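Local coordinates for uncharacterized protein lp_2664 (Lactobacillus plantarum WCFS1, PDB 2PJQ) that is of unknown function but carries an HD domain, so it is probably a metal-dependent phosphohydrolase of the HD/PDEase superfamily, at residues Met6-Glu9 against Thr10-Thr13; Pro74-Ala77 against His78-Leu81. One frame throughout, in Å; residues are numbered along the deposited sequence.

Contact 1: Met6-Glu9 against Thr10-Thr13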
# COMPACT_ATOMS: atom_id res chain seq x y z
N MSE B 6 -34.14 6.98 -21.33
CA MSE B 6 -33.15 6.83 -20.22
C MSE B 6 -31.81 7.39 -20.67
O MSE B 6 -31.76 8.28 -21.51
CB MSE B 6 -32.99 5.34 -19.86
CG MSE B 6 -34.28 4.66 -19.41
SE MSE B 6 -35.06 5.51 -17.86
CE MSE B 6 -36.28 6.75 -18.73
N ILE B 7 -30.72 6.88 -20.10
CA ILE B 7 -29.39 7.35 -20.48
C ILE B 7 -29.02 6.73 -21.81
O ILE B 7 -29.00 5.51 -21.95
CB ILE B 7 -28.33 6.98 -19.43
CG1 ILE B 7 -28.72 7.55 -18.07
CG2 ILE B 7 -26.97 7.54 -19.83
CD1 ILE B 7 -27.70 7.29 -16.99
N THR B 8 -28.72 7.58 -22.78
CA THR B 8 -28.37 7.12 -24.13
C THR B 8 -26.91 6.74 -24.28
O THR B 8 -26.04 7.26 -23.58
CB THR B 8 -28.66 8.20 -25.18
OG1 THR B 8 -27.88 9.37 -24.90
CG2 THR B 8 -30.13 8.57 -25.17
N GLU B 9 -26.66 5.84 -25.23
CA GLU B 9 -25.33 5.34 -25.49
C GLU B 9 -24.32 6.47 -25.74
O GLU B 9 -23.12 6.31 -25.49
CB GLU B 9 -25.36 4.39 -26.68
CG GLU B 9 -24.38 3.24 -26.55
CD GLU B 9 -24.92 2.05 -25.75
OE1 GLU B 9 -25.83 2.22 -24.90
OE2 GLU B 9 -24.41 0.92 -25.98
N THR B 10 -24.80 7.60 -26.24
CA THR B 10 -23.93 8.74 -26.51
C THR B 10 -23.58 9.43 -25.21
O THR B 10 -22.44 9.84 -25.00
CB THR B 10 -24.62 9.77 -27.42
OG1 THR B 10 -24.69 9.24 -28.75
CG2 THR B 10 -23.85 11.07 -27.44
N GLN B 11 -24.59 9.58 -24.36
CA GLN B 11 -24.39 10.23 -23.10
C GLN B 11 -23.51 9.33 -22.26
O GLN B 11 -22.63 9.81 -21.54
CB GLN B 11 -25.72 10.45 -22.40
CG GLN B 11 -26.72 11.25 -23.21
CD GLN B 11 -28.06 11.39 -22.51
OE1 GLN B 11 -28.64 10.41 -22.04
NE2 GLN B 11 -28.58 12.63 -22.46
N LEU B 12 -23.74 8.03 -22.37
CA LEU B 12 -22.95 7.08 -21.59
C LEU B 12 -21.49 7.34 -21.89
O LEU B 12 -20.73 7.71 -20.99
CB LEU B 12 -23.30 5.64 -21.94
CG LEU B 12 -23.33 4.65 -20.76
CD1 LEU B 12 -23.36 3.20 -21.27
CD2 LEU B 12 -22.12 4.87 -19.87
N THR B 13 -21.10 7.16 -23.15
CA THR B 13 -19.72 7.38 -23.58
C THR B 13 -19.19 8.70 -23.05
O THR B 13 -18.07 8.77 -22.54
CB THR B 13 -19.56 7.40 -25.13
OG1 THR B 13 -20.04 6.17 -25.69
CG2 THR B 13 -18.10 7.57 -25.53

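Contact 2: Pro74-Ala77 against His78-Leu81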
# COMPACT_ATOMS: atom_id res chain seq x y z
N PRO B 74 -15.60 18.77 -2.50
CA PRO B 74 -16.71 17.99 -3.06
C PRO B 74 -17.74 18.88 -3.74
O PRO B 74 -18.13 18.63 -4.87
CB PRO B 74 -17.28 17.27 -1.84
CG PRO B 74 -16.07 17.15 -0.93
CD PRO B 74 -15.45 18.52 -1.06
N ALA B 75 -18.16 19.93 -3.03
CA ALA B 75 -19.13 20.88 -3.57
C ALA B 75 -18.74 21.16 -5.01
O ALA B 75 -19.49 20.85 -5.95
CB ALA B 75 -19.10 22.16 -2.76
N LYS B 76 -17.57 21.77 -5.17
CA LYS B 76 -17.01 22.09 -6.47
C LYS B 76 -17.18 20.94 -7.43
O LYS B 76 -17.53 21.13 -8.59
CB LYS B 76 -15.52 22.39 -6.31
CG LYS B 76 -14.67 22.22 -7.56
CD LYS B 76 -14.52 23.51 -8.35
CE LYS B 76 -15.82 23.94 -9.01
NZ LYS B 76 -15.63 25.17 -9.84
N ALA B 77 -16.93 19.73 -6.94
CA ALA B 77 -17.03 18.55 -7.78
C ALA B 77 -18.46 18.30 -8.20
O ALA B 77 -18.74 18.12 -9.37
CB ALA B 77 -16.48 17.33 -7.04
N HIS B 78 -19.38 18.29 -7.23
CA HIS B 78 -20.78 18.09 -7.55
C HIS B 78 -21.17 19.14 -8.59
O HIS B 78 -21.66 18.81 -9.67
CB HIS B 78 -21.64 18.27 -6.30
CG HIS B 78 -21.91 17.00 -5.56
ND1 HIS B 78 -23.10 16.31 -5.66
CD2 HIS B 78 -21.12 16.27 -4.73
CE1 HIS B 78 -23.04 15.21 -4.93
NE2 HIS B 78 -21.85 15.16 -4.36
N GLN B 79 -20.93 20.40 -8.27
CA GLN B 79 -21.29 21.47 -9.19
C GLN B 79 -20.56 21.37 -10.53
O GLN B 79 -20.84 22.14 -11.44
CB GLN B 79 -21.07 22.83 -8.51
CG GLN B 79 -19.92 23.65 -9.00
CD GLN B 79 -19.59 24.76 -8.03
OE1 GLN B 79 -20.49 25.39 -7.47
NE2 GLN B 79 -18.29 25.00 -7.82
N ASP B 80 -19.64 20.42 -10.66
CA ASP B 80 -18.96 20.23 -11.94
C ASP B 80 -19.68 19.15 -12.74
O ASP B 80 -20.00 19.34 -13.91
CB ASP B 80 -17.49 19.84 -11.76
CG ASP B 80 -16.57 21.06 -11.68
OD1 ASP B 80 -16.87 22.08 -12.35
OD2 ASP B 80 -15.54 20.98 -10.97
N LEU B 81 -19.94 18.01 -12.11
CA LEU B 81 -20.62 16.91 -12.78
C LEU B 81 -21.95 17.33 -13.41
O LEU B 81 -22.34 16.81 -14.46
CB LEU B 81 -20.85 15.74 -11.81
CG LEU B 81 -21.72 14.58 -12.33
CD1 LEU B 81 -21.03 13.91 -13.53
CD2 LEU B 81 -21.96 13.57 -11.23

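Contact 1: Met6-Glu9 against Thr10-Thr13
Gln11 reaches back along the chain to Thr8: its carbonyl OE1 takes the backbone N-H of Thr8 in a nearly straight bond, N to OE1 2.9 Å with 173° at the hydrogen, the donor tilted somewhat from the amide plane. Two torsions bring the amide there. CG stands beside Gln11's own backbone N, opposite its carbonyl carbon (chi1 -57°), and the chain beyond runs extended, carrying the head across Thr8. In return, Thr8 OG1 accepts weakly from Gln11 N at 3.3 Å, and the place of this hydroxyl is less certain because it sits too near the glutamine side chain in the model. The two side-chain-to-backbone bonds make a capping box, with Thr8 as the N-cap of helix 9-22, so that early N-H groups without a preceding turn find acceptors. Behind the cap the first helical bonds begin: Leu12 N gives to Thr8 O at 2.7 Å. Glu9 O then receives two donors from one residue, Thr13 N at 3.2 Å from above the carbonyl plane and Thr13 OG1 at 3.1 Å nearly along the C=O axis. With its hydroxyl directed back at this carbonyl, Thr13 is gripped twice by the first turn. Further out, the other end of the Gln11 amide is held as well, NE2 giving to Gln88 O, which helps fix the rotation of the head. Ile7 lays CG2 beside Gln11 CB at 4.1 Å and packs against Ala58 and Ile98, while Asn54 ND2 binds both Ile7 O and Glu9 OE1.

Contact 2: Pro74-Ala77 against His78-Leu81
Pro74 and His78 meet one turn apart in the opening turns of helix 74-87, within the all-helical HD domain. Backbone bonds come first: His78 N gives to Pro74 O at 2.7 Å, Gln79 N to Ala75 O at 2.8 Å and Leu81 N to Ala77 O at 3.0 Å, three i to i+4 bonds. The rung from Asp80 N to Lys76 O is missing; Asp80 N, its place less sure, turns to Ala77 O instead. Charge is the second element. Lys76 has CG anti to its own N (chi1 157°) and then bends at its second and third torsions, which carries its methylenes across the carboxylate of Asp80 in van der Waals contact, CE 3.6 Å from OD2; NZ stays 4.2 Å from OD1, too far for a salt bridge. Asp80 OD2 also has a long, weak ion pair with Lys22 from helix 9-22. An asparagine here, lacking the charge, would probably leave the Lys76 chain freer to turn and Lys22 without its weak ion-pair partner. On another side of the helix the imidazole of His78 meets the Phe99 ring, their planes about 20° apart, while its edge faces back to the first turn, CD2 3.8 Å from Pro74 O.

From the N terminus, contact 1 comes first, where the leading loop turns into helix 9-22. The chain then passes through helices 32-49 and 53-62 and a loop with residues 67-69 unmodelled before contact 2 opens helix 74-87. Neither closes a long loop: each is a local turn at a helix start, and the two lie in series, neither nested nor crossed. The centres of contact 1 and contact 2 are about 21 Å apart and their nearest atoms about 9 Å, without touching. Helix 9-22 links them indirectly, since it begins in contact 1 and its Tyr18 lies against Asp80 and Leu81 of contact 2. Helix 92-102 also borders both, through Ile98 and Phe99.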